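Putative exported protein (Bacteroides fragilis, PDB 4RAA) is of unknown function but folds as a six-bladed beta-propeller and is probably exported, perhaps as a lipoprotein. Local coordinates at residues K41-L53 against Y307-P320. Numbering follows the deposited sequence.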
loop_
_atom_site.group_PDB
_atom_site.type_symbol
_atom_site.label_atom_id
_atom_site.label_comp_id
_atom_site.label_asym_id
_atom_site.label_seq_id
_atom_site.Cartn_x
_atom_site.Cartn_y
_atom_site.Cartn_z
ATOM N N LYS A 41 -16.066 -19.527 -16.774
ATOM C CA LYS A 41 -17.164 -20.280 -16.124
ATOM C C LYS A 41 -18.358 -19.373 -15.835
ATOM O O LYS A 41 -19.496 -19.738 -16.084
ATOM C CB LYS A 41 -16.685 -20.929 -14.806
ATOM C CG LYS A 41 -17.797 -21.493 -13.916
ATOM C CD LYS A 41 -17.264 -22.343 -12.777
ATOM C CE LYS A 41 -18.396 -22.726 -11.831
ATOM N NZ LYS A 41 -17.982 -23.763 -10.847
ATOM N N ASN A 42 -18.073 -18.201 -15.285
ATOM C CA ASN A 42 -19.071 -17.237 -14.842
ATOM C C ASN A 42 -18.675 -15.834 -15.315
ATOM O O ASN A 42 -17.489 -15.539 -15.389
ATOM C CB ASN A 42 -19.087 -17.361 -13.308
ATOM C CG ASN A 42 -20.015 -16.383 -12.619
ATOM O OD1 ASN A 42 -19.629 -15.250 -12.324
ATOM N ND2 ASN A 42 -21.218 -16.850 -12.277
ATOM N N VAL A 43 -19.645 -14.999 -15.687
ATOM C CA VAL A 43 -19.368 -13.586 -16.037
ATOM C C VAL A 43 -19.982 -12.817 -14.875
ATOM O O VAL A 43 -21.130 -12.362 -14.944
ATOM C CB VAL A 43 -19.906 -13.147 -17.425
ATOM C CG1 VAL A 43 -19.646 -11.663 -17.685
ATOM C CG2 VAL A 43 -19.248 -13.970 -18.523
ATOM N N GLY A 44 -19.207 -12.726 -13.791
ATOM C CA GLY A 44 -19.635 -12.077 -12.553
ATOM C C GLY A 44 -19.850 -10.584 -12.654
ATOM O O GLY A 44 -20.895 -10.089 -12.240
ATOM N N LEU A 45 -18.858 -9.877 -13.203
ATOM C CA LEU A 45 -18.879 -8.417 -13.326
ATOM C C LEU A 45 -18.292 -8.001 -14.671
ATOM O O LEU A 45 -17.378 -8.660 -15.164
ATOM C CB LEU A 45 -18.066 -7.826 -12.167
ATOM C CG LEU A 45 -17.792 -6.320 -12.033
ATOM C CD1 LEU A 45 -19.067 -5.478 -11.946
ATOM C CD2 LEU A 45 -16.910 -6.072 -10.810
ATOM N N ILE A 46 -18.810 -6.915 -15.250
ATOM C CA ILE A 46 -18.340 -6.400 -16.545
ATOM C C ILE A 46 -18.310 -4.861 -16.588
ATOM O O ILE A 46 -19.231 -4.224 -16.104
ATOM C CB ILE A 46 -19.167 -7.001 -17.709
ATOM C CG1 ILE A 46 -18.516 -6.710 -19.068
ATOM C CG2 ILE A 46 -20.617 -6.521 -17.687
ATOM C CD1 ILE A 46 -19.145 -7.481 -20.209
ATOM N N ARG A 47 -17.236 -4.297 -17.160
ATOM C CA ARG A 47 -17.023 -2.850 -17.287
ATOM C C ARG A 47 -16.391 -2.503 -18.636
ATOM O O ARG A 47 -15.561 -3.262 -19.132
ATOM C CB ARG A 47 -16.068 -2.340 -16.190
ATOM C CG ARG A 47 -16.505 -2.539 -14.741
ATOM C CD ARG A 47 -17.774 -1.776 -14.404
ATOM N NE ARG A 47 -18.127 -1.859 -12.979
ATOM C CZ ARG A 47 -19.328 -1.574 -12.441
ATOM N NH1 ARG A 47 -20.382 -1.222 -13.195
ATOM N NH2 ARG A 47 -19.494 -1.675 -11.112
ATOM N N GLU A 48 -16.779 -1.354 -19.206
ATOM C CA GLU A 48 -16.192 -0.842 -20.453
ATOM C C GLU A 48 -14.879 -0.137 -20.124
ATOM O O GLU A 48 -14.734 0.417 -19.042
ATOM C CB GLU A 48 -17.091 0.195 -21.152
ATOM C CG GLU A 48 -18.469 -0.263 -21.615
ATOM C CD GLU A 48 -19.162 0.780 -22.504
ATOM O OE1 GLU A 48 -18.644 1.084 -23.603
ATOM O OE2 GLU A 48 -20.241 1.284 -22.124
ATOM N N LEU A 49 -13.942 -0.143 -21.070
ATOM C CA LEU A 49 -12.651 0.562 -20.938
ATOM C C LEU A 49 -12.046 0.691 -22.331
ATOM O O LEU A 49 -11.526 -0.298 -22.869
ATOM C CB LEU A 49 -11.696 -0.176 -19.993
ATOM C CG LEU A 49 -10.284 0.405 -19.827
ATOM C CD1 LEU A 49 -10.342 1.829 -19.288
ATOM C CD2 LEU A 49 -9.437 -0.493 -18.937
ATOM N N ASN A 50 -12.115 1.905 -22.893
ATOM C CA ASN A 50 -11.687 2.193 -24.273
ATOM C C ASN A 50 -12.664 1.362 -25.144
ATOM O O ASN A 50 -13.874 1.448 -24.897
ATOM C CB ASN A 50 -10.183 1.901 -24.488
ATOM C CG ASN A 50 -9.298 2.462 -23.373
ATOM O OD1 ASN A 50 -8.326 1.822 -22.974
ATOM N ND2 ASN A 50 -9.652 3.636 -22.843
ATOM N N ASN A 51 -12.193 0.566 -26.110
ATOM C CA ASN A 51 -13.077 -0.337 -26.871
ATOM C C ASN A 51 -12.816 -1.787 -26.461
ATOM O O ASN A 51 -12.602 -2.673 -27.307
ATOM C CB ASN A 51 -12.982 -0.092 -28.396
ATOM C CG ASN A 51 -13.876 1.052 -28.871
ATOM O OD1 ASN A 51 -14.316 1.894 -28.083
ATOM N ND2 ASN A 51 -14.158 1.074 -30.171
ATOM N N CYS A 52 -12.854 -2.014 -25.145
ATOM C CA CYS A 52 -12.657 -3.334 -24.549
ATOM C C CYS A 52 -13.659 -3.589 -23.421
ATOM O O CYS A 52 -14.254 -2.658 -22.866
ATOM C CB CYS A 52 -11.221 -3.501 -24.024
ATOM S SG CYS A 52 -9.933 -3.479 -25.289
ATOM N N LEU A 53 -13.813 -4.873 -23.101
ATOM C CA LEU A 53 -14.699 -5.363 -22.065
ATOM C C LEU A 53 -13.877 -6.034 -20.970
ATOM O O LEU A 53 -13.273 -7.089 -21.207
ATOM C CB LEU A 53 -15.663 -6.403 -22.651
ATOM C CG LEU A 53 -16.536 -5.996 -23.830
ATOM C CD1 LEU A 53 -17.346 -7.207 -24.272
ATOM C CD2 LEU A 53 -17.439 -4.812 -23.494
ATOM N N TYR A 307 -28.905 -15.573 -14.489
ATOM C CA TYR A 307 -28.529 -14.357 -13.777
ATOM C C TYR A 307 -28.095 -13.229 -14.711
ATOM O O TYR A 307 -27.676 -13.467 -15.849
ATOM C CB TYR A 307 -27.377 -14.653 -12.791
ATOM C CG TYR A 307 -26.085 -15.115 -13.453
ATOM C CD1 TYR A 307 -25.929 -16.444 -13.902
ATOM C CD2 TYR A 307 -25.010 -14.232 -13.622
ATOM C CE1 TYR A 307 -24.745 -16.862 -14.511
ATOM C CE2 TYR A 307 -23.822 -14.640 -14.224
ATOM C CZ TYR A 307 -23.684 -15.951 -14.666
ATOM O OH TYR A 307 -22.497 -16.339 -15.264
ATOM N N PHE A 308 -28.204 -12.009 -14.198
ATOM C CA PHE A 308 -27.721 -10.815 -14.883
ATOM C C PHE A 308 -26.353 -10.477 -14.303
ATOM O O PHE A 308 -26.194 -10.438 -13.075
ATOM C CB PHE A 308 -28.692 -9.624 -14.736
ATOM C CG PHE A 308 -29.697 -9.533 -15.846
ATOM C CD1 PHE A 308 -30.921 -10.196 -15.767
ATOM C CD2 PHE A 308 -29.403 -8.801 -16.999
ATOM C CE1 PHE A 308 -31.843 -10.116 -16.810
ATOM C CE2 PHE A 308 -30.317 -8.712 -18.042
ATOM C CZ PHE A 308 -31.539 -9.375 -17.951
ATOM N N SER A 309 -25.367 -10.263 -15.183
ATOM C CA SER A 309 -24.039 -9.811 -14.761
ATOM C C SER A 309 -24.198 -8.411 -14.235
ATOM O O SER A 309 -25.037 -7.646 -14.735
ATOM C CB SER A 309 -23.042 -9.741 -15.918
ATOM O OG SER A 309 -22.816 -11.010 -16.457
ATOM N N ILE A 310 -23.399 -8.076 -13.232
ATOM C CA ILE A 310 -23.402 -6.718 -12.704
ATOM C C ILE A 310 -22.591 -5.893 -13.731
ATOM O O ILE A 310 -21.672 -6.417 -14.360
ATOM C CB ILE A 310 -22.957 -6.684 -11.222
ATOM C CG1 ILE A 310 -23.982 -7.493 -10.388
ATOM C CG2 ILE A 310 -22.883 -5.241 -10.723
ATOM C CD1 ILE A 310 -23.520 -7.983 -9.033
ATOM N N GLY A 311 -22.983 -4.631 -13.915
ATOM C CA GLY A 311 -22.447 -3.722 -14.948
ATOM C C GLY A 311 -23.276 -3.696 -16.238
ATOM O O GLY A 311 -24.122 -4.567 -16.482
ATOM N N SER A 312 -23.021 -2.681 -17.058
ATOM C CA SER A 312 -23.670 -2.484 -18.359
ATOM C C SER A 312 -22.659 -1.999 -19.411
ATOM O O SER A 312 -21.530 -1.625 -19.070
ATOM C CB SER A 312 -24.852 -1.522 -18.227
ATOM O OG SER A 312 -24.498 -0.355 -17.515
ATOM N N VAL A 313 -23.065 -2.038 -20.683
ATOM C CA VAL A 313 -22.204 -1.677 -21.829
ATOM C C VAL A 313 -23.017 -0.843 -22.824
ATOM O O VAL A 313 -23.929 -1.379 -23.457
ATOM C CB VAL A 313 -21.676 -2.964 -22.530
ATOM C CG1 VAL A 313 -20.786 -2.640 -23.734
ATOM C CG2 VAL A 313 -20.937 -3.867 -21.539
ATOM N N ASP A 314 -22.708 0.454 -22.952
ATOM C CA ASP A 314 -23.446 1.381 -23.847
ATOM C C ASP A 314 -24.958 1.314 -23.477
ATOM O O ASP A 314 -25.832 1.104 -24.335
ATOM C CB ASP A 314 -23.137 1.033 -25.331
ATOM C CG ASP A 314 -23.787 1.986 -26.338
ATOM O OD1 ASP A 314 -23.997 3.182 -26.024
ATOM O OD2 ASP A 314 -24.091 1.511 -27.457
ATOM N N ASP A 315 -25.221 1.417 -22.169
ATOM C CA ASP A 315 -26.560 1.304 -21.578
ATOM C C ASP A 315 -27.302 -0.050 -21.810
ATOM O O ASP A 315 -28.520 -0.116 -21.614
ATOM C CB ASP A 315 -27.432 2.521 -21.973
ATOM C CG ASP A 315 -26.867 3.868 -21.465
ATOM O OD1 ASP A 315 -26.015 3.908 -20.550
ATOM O OD2 ASP A 315 -27.326 4.917 -21.971
ATOM N N TYR A 316 -26.582 -1.116 -22.195
ATOM C CA TYR A 316 -27.158 -2.471 -22.371
ATOM C C TYR A 316 -26.849 -3.318 -21.132
ATOM O O TYR A 316 -25.711 -3.338 -20.669
ATOM C CB TYR A 316 -26.613 -3.225 -23.606
ATOM C CG TYR A 316 -27.164 -2.821 -24.964
ATOM C CD1 TYR A 316 -28.320 -3.432 -25.486
ATOM C CD2 TYR A 316 -26.514 -1.864 -25.754
ATOM C CE1 TYR A 316 -28.819 -3.081 -26.738
ATOM C CE2 TYR A 316 -27.010 -1.502 -27.009
ATOM C CZ TYR A 316 -28.156 -2.113 -27.498
ATOM O OH TYR A 316 -28.634 -1.747 -28.731
ATOM N N HIS A 317 -27.865 -4.019 -20.623
ATOM C CA HIS A 317 -27.724 -4.945 -19.492
ATOM C C HIS A 317 -27.153 -6.236 -20.064
ATOM O O HIS A 317 -27.535 -6.621 -21.170
ATOM C CB HIS A 317 -29.071 -5.194 -18.819
ATOM C CG HIS A 317 -29.656 -3.968 -18.204
ATOM N ND1 HIS A 317 -29.731 -3.787 -16.842
ATOM C CD2 HIS A 317 -30.135 -2.832 -18.763
ATOM C CE1 HIS A 317 -30.259 -2.602 -16.590
ATOM N NE2 HIS A 317 -30.512 -2.002 -17.735
ATOM N N VAL A 318 -26.251 -6.887 -19.322
ATOM C CA VAL A 318 -25.547 -8.093 -19.775
ATOM C C VAL A 318 -26.050 -9.321 -19.029
ATOM O O VAL A 318 -26.217 -9.273 -17.816
ATOM C CB VAL A 318 -24.016 -7.969 -19.563
ATOM C CG1 VAL A 318 -23.281 -9.224 -20.062
ATOM C CG2 VAL A 318 -23.484 -6.721 -20.262
ATOM N N ALA A 319 -26.255 -10.418 -19.759
ATOM C CA ALA A 319 -26.677 -11.700 -19.176
ATOM C C ALA A 319 -26.000 -12.841 -19.941
ATOM O O ALA A 319 -26.330 -13.054 -21.098
ATOM C CB ALA A 319 -28.186 -11.838 -19.249
ATOM N N PRO A 320 -25.047 -13.567 -19.312
ATOM C CA PRO A 320 -24.379 -14.655 -20.026
ATOM C C PRO A 320 -25.290 -15.871 -20.124
ATOM O O PRO A 320 -25.995 -16.192 -19.161
ATOM C CB PRO A 320 -23.156 -14.937 -19.162
ATOM C CG PRO A 320 -23.618 -14.626 -17.793
ATOM C CD PRO A 320 -24.567 -13.469 -17.922
#
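Y307 and S309 hold the two backbone polar groups of V43, its N-H and its carbonyl O. The phenol oxygen OH of Y307 accepts the V43 N-H nearly straight, at 163°, while S309 OG donates to V43 O over 2.6 Å, tilted from the carbonyl plane. Y307 CG sits between its own backbone N and carbonyl carbon (chi1 63°), which carries the ring across to N42, whose amide plane lies only 3° from that of the ring; ND2 comes nearest the phenol end, without a hydrogen bond. Beside this polar grip, V43 CB rests on P320 CG at 4.0 Å.

Next along, a single bridge joins L45 to I310: I46 N donates to I310 O over 3.0 Å, and I310 N reaches G44 O only weakly. G311 brings its CA to 3.5 Å from I46 O, a CA-H...O contact. On the face carrying I46, its CG2 methyl meets V318 CG2 at 3.9 Å, the two side chains crossing at about a right angle. L53 CD2 likewise meets V313 CG1.

At the far end, E48 lays its CG against V313 CG1, and the extended chain beyond brings OE2 to D314 N, which donates a 2.7 Å hydrogen bond from above the carboxylate plane. D314 N belongs to the type I' turn of V313 to Y316; OE1 of E48 forms a salt bridge with K68.

The inner edge strands of two adjacent blades, 45-49 and the short, weakly bonded 312-313 with the loop leading into it, are thus joined by side chain-to-backbone bonds at both ends, a short backbone bridge and apolar contacts between, with the K68 charge probably favouring an ionised E48 beside the acidic turn.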